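Local coordinates for scarecrow-like protein 3 (Arabidopsis thaliana, PDB 6KPB) that binds zinc finger proteins of the IDD family, including JACKDAW, and probably regulates transcription during plant development, at residues A186-P191 / E221-P226; V169-A174 / A178-L183; A105-K110 / S358-R363. All coordinates share one frame; numbering follows the deposited sequence.

Interaction 1 of 3, residues A186-P191 / E221-P226; sequences AFNSRP and EKLDIP
Asn188, on the last turn of helix 178-189, reaches with its amide toward the end of helix 206-223, where Leu223 and Ile225 receive it. Its CG stands anti to the backbone N (chi1 -154°), a setting that carries ND2 across the gap to the carbonyl of Leu223. ND2 donates to Leu223 O, but the modelled separation of ND2 and that O, 2.3 Å, is too short for a normal bond and is doubtful in detail; the N-H is also bent from the line to the oxygen, at 125°. Leu223 lies obliquely to the amide, its CB 3.3 Å and its CD2 3.5 Å from Asn188 ND2. Ile225 comes alongside in the reverse sense: its CD1 rests 3.7 Å from Asn188 CB, while its CG1 approaches Asn188 ND2 to 3.5 Å. The amide nitrogen thus has a carbonyl and two branched aliphatic chains for neighbours. Asp224, with positive phi, turns the chain out of the helix between those two residues, and both CB atoms point toward the segment of Asn188. Leu223 and Ile225 also touch Leu184 one turn back on helix 178-189, and both Asn188 and Ile225 touch Pro194. Within 186-191, Phe187 CD1 lies over one face of the Arg190 guanidinium, near its rim, and Arg190 donates to the carbonyls of Met161, Glu164 and Gly193. The contact brings together the C-terminal ends of consecutive helices on one face of a parallel sheet, each just before its next strand, as in the successive beta-alpha-beta units of a Rossmann-like fold.

Interaction 2 of 3, residues V169-A174 / A178-L183; sequences VIDLDA and AQWLAL
Val169 and Trp180 mark the closest backbone approach, CA to CA 9.4 Å, between strand 169-171 and helix 178-183, whose axes run nearly antiparallel (162°) at 11.5 Å. These are the first two elements of a beta-alpha-beta unit completed by strand 196-203, and the strand carries the end of the predicted VHIID motif. Trp180 points from the helix toward the strand and carries most of the contact. Val169 CG1 sits over one face of its indole in a CH-pi contact, 3.9 Å from the centroid of the six-membered ring of Trp180 and 25° off the normal. The opposite face is covered near its rim by Gln179 CG, whose amide extends onward to donate through NE2 to Ser255 OG on strand 251-257. At the ring's edge stands Asp171, its carboxylate turned almost perpendicular to the indole. Trp180 NE1 donates to Asp171 OD2 at 2.7 Å, approaching from above the carboxylate plane and a little out of the indole plane, and this buried bond satisfies the indole N-H. A leucine in place of Trp180 would probably leave Asp171 OD2 without this donor and open a gap beside Val169 CG1. With CG anti to its backbone N (chi1 -172°), Asp171 directs OD2 to the helix and keeps OD1 near its own chain. There OD1 accepts from Asp173 N, 3.1 Å away, closing an Asx turn just beyond the strand.

Interaction 3 of 3, residues A105-K110 / S358-R363; sequences ANRILK and STLMER
Arg107 on helix 92-109 and Leu360 on the first turn of helix 360-381 are the nearest residues by backbone, yet their CA atoms stay 10.1 Å apart and the long Arg107 chain spans most of the interval. Arg107 runs out extended as far as NE, CG anti to N (chi1 -177°), and slides past Leu360 in the opposite sense. Leu360 CD2 lies over one face of the Arg107 guanidinium, toward its rim, 3.6 Å from both Arg107 CZ and Arg107 NH1; its CG lies near Arg107 CD and NE, where the aliphatic chain passes into the guanidinium. Arg363 arrives roughly at right angles, its chain bent at chi3, and brings NH2 to 3.7 Å from Arg107 NH1, with the two guanidinium planes 53° apart. The turn that carries Leu360 starts with a capping box: Glu362 N donates to Thr359 OG1 (3.2 Å), and Thr359 N returns a bond to Glu362 OE1 (2.7 Å), which Ser358 OG also grips from the same face of the carboxylate. Elsewhere on this end of helix 92-109, Ala105, Ile108 and Leu109 pack against Leu115 and Leu119 of the second subunit. The two arginines converge on the end of helix 387-406, where Arg107 NH1 donates to Ile405 O and Arg363 NE to Ile404 O. Glu408 forms a salt bridge with Arg363 and a long, weak ion pair with Arg107. A carboxylate near both and a helix-end carbonyl for each would probably offset the closeness of the two positive charges.

How the interactions relate
Interactions 2 and 1 follow each other along the chain, their centres 15 Å apart, and share helix 178-189: interaction 2 ties its first turns to strand 166-171, interaction 1 brings its last turn to the end of helix 206-223. Together they contact that helix near both ends, where it packs against the parallel part of the sheet. Interaction 3 lies on the opposite side of the chain's centre, about 36 Å from interaction 2 and 50 Å from interaction 1, centre to centre. It closes a loop of 247 residues that encloses both others, joining helices 92-109 and 360-381 in a helical region that also meets the second subunit of the homodimer.

Interaction 1 of 3, residues A186-P191 / E221-P226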
# COMPACT_ATOMS: atom_id res chain seq x y z
N ALA A 186 -8.91 23.24 -32.50
CA ALA A 186 -10.19 23.69 -33.05
C ALA A 186 -10.29 25.21 -33.03
O ALA A 186 -10.77 25.82 -33.99
CB ALA A 186 -11.34 23.06 -32.28
N PHE A 187 -9.86 25.84 -31.93
CA PHE A 187 -9.80 27.30 -31.88
C PHE A 187 -8.90 27.85 -32.98
O PHE A 187 -9.21 28.88 -33.59
CB PHE A 187 -9.31 27.76 -30.51
CG PHE A 187 -10.42 28.09 -29.54
CD1 PHE A 187 -11.56 28.75 -29.97
CD2 PHE A 187 -10.31 27.75 -28.21
CE1 PHE A 187 -12.57 29.05 -29.09
CE2 PHE A 187 -11.32 28.05 -27.31
CZ PHE A 187 -12.45 28.71 -27.75
N ASN A 188 -7.78 27.18 -33.24
CA ASN A 188 -6.86 27.65 -34.26
C ASN A 188 -7.44 27.50 -35.66
O ASN A 188 -7.12 28.29 -36.56
CB ASN A 188 -5.53 26.90 -34.16
CG ASN A 188 -4.36 27.70 -34.71
OD1 ASN A 188 -4.54 28.56 -35.57
ND2 ASN A 188 -3.17 27.42 -34.21
N SER A 189 -8.30 26.50 -35.87
CA SER A 189 -8.86 26.24 -37.19
C SER A 189 -10.13 27.03 -37.47
O SER A 189 -10.58 27.05 -38.62
CB SER A 189 -9.15 24.75 -37.35
OG SER A 189 -7.99 23.97 -37.12
N ARG A 190 -10.73 27.67 -36.47
CA ARG A 190 -12.00 28.33 -36.68
C ARG A 190 -11.83 29.51 -37.64
O ARG A 190 -10.78 30.15 -37.66
CB ARG A 190 -12.61 28.79 -35.35
CG ARG A 190 -12.03 30.07 -34.76
CD ARG A 190 -12.91 30.54 -33.60
NE ARG A 190 -12.39 31.73 -32.93
CZ ARG A 190 -13.02 32.35 -31.94
NH1 ARG A 190 -12.49 33.43 -31.38
NH2 ARG A 190 -14.19 31.90 -31.51
N PRO A 191 -12.86 29.80 -38.45
CA PRO A 191 -12.68 30.77 -39.56
C PRO A 191 -12.16 32.14 -39.14
O PRO A 191 -11.39 32.75 -39.89
CB PRO A 191 -14.10 30.86 -40.14
CG PRO A 191 -14.71 29.54 -39.85
CD PRO A 191 -14.17 29.13 -38.51
N GLU A 221 2.41 26.58 -28.36
CA GLU A 221 3.58 27.16 -29.02
C GLU A 221 3.72 26.64 -30.44
O GLU A 221 4.14 27.38 -31.34
CB GLU A 221 4.84 26.87 -28.20
N LYS A 222 3.39 25.37 -30.67
CA LYS A 222 3.41 24.83 -32.03
C LYS A 222 2.26 25.39 -32.85
O LYS A 222 2.42 25.66 -34.05
CB LYS A 222 3.35 23.31 -32.00
CG LYS A 222 4.60 22.63 -31.44
CD LYS A 222 4.38 21.14 -31.28
CE LYS A 222 5.59 20.47 -30.64
NZ LYS A 222 5.27 19.09 -30.18
N LEU A 223 1.09 25.56 -32.23
CA LEU A 223 -0.08 26.07 -32.92
C LEU A 223 -0.08 27.59 -33.08
O LEU A 223 -1.00 28.13 -33.70
CB LEU A 223 -1.35 25.64 -32.18
CG LEU A 223 -1.81 24.21 -32.45
CD1 LEU A 223 -3.00 23.85 -31.58
CD2 LEU A 223 -2.16 24.05 -33.92
N ASP A 224 0.93 28.28 -32.54
CA ASP A 224 1.04 29.73 -32.63
C ASP A 224 -0.23 30.41 -32.10
O ASP A 224 -0.80 31.30 -32.74
CB ASP A 224 1.35 30.17 -34.06
CG ASP A 224 1.89 31.58 -34.14
OD1 ASP A 224 2.92 31.87 -33.50
OD2 ASP A 224 1.27 32.42 -34.84
N ILE A 225 -0.67 29.97 -30.93
CA ILE A 225 -1.85 30.50 -30.26
C ILE A 225 -1.39 31.26 -29.03
O ILE A 225 -0.65 30.71 -28.21
CB ILE A 225 -2.84 29.38 -29.86
CG1 ILE A 225 -3.68 28.94 -31.07
CG2 ILE A 225 -3.72 29.82 -28.71
CD1 ILE A 225 -4.79 27.97 -30.72
N PRO A 226 -1.80 32.53 -28.86
CA PRO A 226 -1.53 33.22 -27.59
C PRO A 226 -2.29 32.53 -26.46
O PRO A 226 -3.52 32.54 -26.43
CB PRO A 226 -2.04 34.64 -27.84
CG PRO A 226 -3.05 34.49 -28.93
CD PRO A 226 -2.57 33.36 -29.79

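Interaction 2 of 3, residues V169-A174 / A178-L183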
# COMPACT_ATOMS: atom_id res chain seq x y z
N VAL A 169 -11.09 29.57 -19.91
CA VAL A 169 -11.71 28.29 -19.58
C VAL A 169 -11.22 27.86 -18.21
O VAL A 169 -10.02 27.91 -17.93
CB VAL A 169 -11.40 27.22 -20.64
CG1 VAL A 169 -11.99 25.89 -20.24
CG2 VAL A 169 -11.92 27.65 -22.01
N ILE A 170 -12.15 27.45 -17.35
CA ILE A 170 -11.84 26.99 -16.01
C ILE A 170 -12.09 25.49 -15.95
O ILE A 170 -13.22 25.03 -16.16
CB ILE A 170 -12.66 27.73 -14.95
CG1 ILE A 170 -12.39 29.23 -15.02
CG2 ILE A 170 -12.35 27.19 -13.56
CD1 ILE A 170 -13.18 30.04 -14.02
N ASP A 171 -11.04 24.72 -15.66
CA ASP A 171 -11.12 23.27 -15.56
C ASP A 171 -11.07 22.90 -14.08
O ASP A 171 -10.03 23.06 -13.43
CB ASP A 171 -9.98 22.61 -16.34
CG ASP A 171 -10.11 21.10 -16.42
OD1 ASP A 171 -10.99 20.52 -15.75
OD2 ASP A 171 -9.33 20.48 -17.18
N LEU A 172 -12.19 22.41 -13.55
CA LEU A 172 -12.28 22.09 -12.13
C LEU A 172 -11.56 20.80 -11.76
O LEU A 172 -11.27 20.58 -10.58
CB LEU A 172 -13.74 22.01 -11.69
CG LEU A 172 -14.57 23.27 -11.94
CD1 LEU A 172 -15.97 23.12 -11.35
CD2 LEU A 172 -13.88 24.50 -11.36
N ASP A 173 -11.28 19.93 -12.74
CA ASP A 173 -10.48 18.72 -12.52
C ASP A 173 -9.54 18.59 -13.71
O ASP A 173 -9.84 17.90 -14.69
CB ASP A 173 -11.35 17.49 -12.33
CG ASP A 173 -10.54 16.23 -12.11
OD1 ASP A 173 -10.09 15.61 -13.10
OD2 ASP A 173 -10.32 15.86 -10.94
N ALA A 174 -8.40 19.28 -13.63
CA ALA A 174 -7.44 19.34 -14.73
C ALA A 174 -6.46 18.18 -14.64
O ALA A 174 -5.28 18.33 -14.29
CB ALA A 174 -6.73 20.68 -14.73
N ALA A 178 -5.85 15.89 -22.74
CA ALA A 178 -6.47 15.61 -24.03
C ALA A 178 -7.74 16.42 -24.25
O ALA A 178 -8.13 16.65 -25.40
CB ALA A 178 -6.78 14.12 -24.16
N GLN A 179 -8.39 16.86 -23.17
CA GLN A 179 -9.61 17.64 -23.31
C GLN A 179 -9.35 18.98 -23.98
O GLN A 179 -10.12 19.41 -24.85
CB GLN A 179 -10.25 17.85 -21.93
CG GLN A 179 -11.47 18.76 -21.94
CD GLN A 179 -12.10 18.88 -20.56
OE1 GLN A 179 -11.43 18.68 -19.55
NE2 GLN A 179 -13.39 19.20 -20.53
N TRP A 180 -8.26 19.66 -23.60
CA TRP A 180 -7.98 20.99 -24.13
C TRP A 180 -7.01 20.98 -25.31
O TRP A 180 -6.93 21.98 -26.02
CB TRP A 180 -7.43 21.90 -23.03
CG TRP A 180 -8.23 21.84 -21.75
CD1 TRP A 180 -7.76 21.55 -20.50
CD2 TRP A 180 -9.64 22.06 -21.61
NE1 TRP A 180 -8.78 21.59 -19.59
CE2 TRP A 180 -9.95 21.89 -20.24
CE3 TRP A 180 -10.67 22.37 -22.50
CZ2 TRP A 180 -11.25 22.04 -19.75
CZ3 TRP A 180 -11.96 22.51 -22.00
CH2 TRP A 180 -12.23 22.34 -20.64
N LEU A 181 -6.28 19.88 -25.52
CA LEU A 181 -5.43 19.79 -26.70
C LEU A 181 -6.26 19.85 -27.98
O LEU A 181 -5.87 20.50 -28.95
CB LEU A 181 -4.59 18.51 -26.66
CG LEU A 181 -3.42 18.47 -25.66
CD1 LEU A 181 -2.86 17.07 -25.56
CD2 LEU A 181 -2.34 19.46 -26.07
N ALA A 182 -7.41 19.17 -27.98
CA ALA A 182 -8.29 19.24 -29.14
C ALA A 182 -8.91 20.62 -29.29
O ALA A 182 -9.01 21.14 -30.41
CB ALA A 182 -9.38 18.17 -29.03
N LEU A 183 -9.33 21.23 -28.18
CA LEU A 183 -9.93 22.56 -28.26
C LEU A 183 -8.93 23.60 -28.74
O LEU A 183 -9.32 24.57 -29.40
CB LEU A 183 -10.49 22.96 -26.89
CG LEU A 183 -11.34 24.24 -26.88
CD1 LEU A 183 -12.54 24.07 -27.79
CD2 LEU A 183 -11.78 24.61 -25.47

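Interaction 3 of 3, residues A105-K110 / S358-R363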
# COMPACT_ATOMS: atom_id res chain seq x y z
N ALA A 105 -17.44 -5.18 4.54
CA ALA A 105 -16.59 -5.46 5.69
C ALA A 105 -15.96 -4.19 6.24
O ALA A 105 -15.74 -4.08 7.45
CB ALA A 105 -15.51 -6.47 5.31
N ASN A 106 -15.68 -3.21 5.38
CA ASN A 106 -15.15 -1.94 5.85
C ASN A 106 -16.20 -1.17 6.65
O ASN A 106 -15.88 -0.51 7.64
CB ASN A 106 -14.66 -1.10 4.67
CG ASN A 106 -13.19 -0.72 4.80
OD1 ASN A 106 -12.31 -1.51 4.46
ND2 ASN A 106 -12.93 0.48 5.28
N ARG A 107 -17.47 -1.26 6.24
CA ARG A 107 -18.53 -0.53 6.93
C ARG A 107 -18.72 -1.05 8.35
O ARG A 107 -18.79 -0.26 9.31
CB ARG A 107 -19.84 -0.62 6.15
CG ARG A 107 -20.96 0.19 6.77
CD ARG A 107 -22.24 0.08 5.96
NE ARG A 107 -23.28 0.97 6.49
CZ ARG A 107 -23.42 2.24 6.13
NH1 ARG A 107 -22.60 2.78 5.23
NH2 ARG A 107 -24.39 2.98 6.66
N ILE A 108 -18.82 -2.37 8.52
CA ILE A 108 -18.98 -2.93 9.86
C ILE A 108 -17.72 -2.74 10.69
O ILE A 108 -17.79 -2.74 11.92
CB ILE A 108 -19.35 -4.42 9.80
CG1 ILE A 108 -18.16 -5.25 9.35
CG2 ILE A 108 -20.50 -4.63 8.86
CD1 ILE A 108 -18.55 -6.63 8.88
N LEU A 109 -16.57 -2.57 10.05
CA LEU A 109 -15.36 -2.23 10.79
C LEU A 109 -15.48 -0.84 11.40
O LEU A 109 -14.94 -0.60 12.49
CB LEU A 109 -14.14 -2.31 9.87
CG LEU A 109 -12.77 -2.33 10.56
CD1 LEU A 109 -12.66 -3.53 11.49
CD2 LEU A 109 -11.66 -2.35 9.53
N LYS A 110 -16.18 0.07 10.73
CA LYS A 110 -16.38 1.41 11.28
C LYS A 110 -17.32 1.41 12.47
O LYS A 110 -17.37 2.41 13.20
CB LYS A 110 -16.92 2.35 10.20
CG LYS A 110 -15.92 2.68 9.10
CD LYS A 110 -16.44 3.81 8.22
CE LYS A 110 -15.37 4.31 7.26
NZ LYS A 110 -15.78 5.58 6.60
N SER A 358 -31.06 7.03 0.83
CA SER A 358 -30.98 7.27 2.27
C SER A 358 -30.38 6.08 3.01
O SER A 358 -29.49 6.25 3.85
CB SER A 358 -32.38 7.59 2.81
OG SER A 358 -33.29 6.55 2.51
N THR A 359 -30.82 4.87 2.69
CA THR A 359 -30.40 3.69 3.43
C THR A 359 -29.31 2.92 2.68
O THR A 359 -29.08 3.12 1.49
CB THR A 359 -31.59 2.76 3.69
OG1 THR A 359 -31.96 2.09 2.48
CG2 THR A 359 -32.78 3.54 4.21
N LEU A 360 -28.64 2.04 3.42
CA LEU A 360 -27.60 1.20 2.83
C LEU A 360 -28.18 0.29 1.75
O LEU A 360 -27.59 0.14 0.67
CB LEU A 360 -26.92 0.37 3.93
CG LEU A 360 -25.55 -0.28 3.69
CD1 LEU A 360 -25.65 -1.55 2.84
CD2 LEU A 360 -24.60 0.72 3.06
N MET A 361 -29.33 -0.33 2.03
CA MET A 361 -29.91 -1.27 1.07
C MET A 361 -30.30 -0.57 -0.22
O MET A 361 -30.19 -1.16 -1.31
CB MET A 361 -31.13 -1.95 1.70
CG MET A 361 -31.66 -3.12 0.89
SD MET A 361 -30.44 -4.43 0.69
CE MET A 361 -30.10 -4.83 2.40
N GLU A 362 -30.77 0.67 -0.13
CA GLU A 362 -31.07 1.45 -1.33
C GLU A 362 -29.85 1.59 -2.22
O GLU A 362 -29.86 1.21 -3.39
CB GLU A 362 -31.60 2.83 -0.94
CG GLU A 362 -33.03 2.86 -0.45
CD GLU A 362 -33.43 4.23 0.08
OE1 GLU A 362 -32.54 4.95 0.57
OE2 GLU A 362 -34.62 4.59 -0.02
N ARG A 363 -28.76 2.14 -1.66
CA ARG A 363 -27.56 2.37 -2.45
C ARG A 363 -26.93 1.06 -2.92
O ARG A 363 -26.36 1.01 -4.02
CB ARG A 363 -26.55 3.18 -1.64
CG ARG A 363 -27.14 4.44 -1.04
CD ARG A 363 -26.07 5.42 -0.60
NE ARG A 363 -25.19 4.86 0.42
CZ ARG A 363 -25.49 4.80 1.71
NH1 ARG A 363 -26.65 5.27 2.15
NH2 ARG A 363 -24.62 4.28 2.57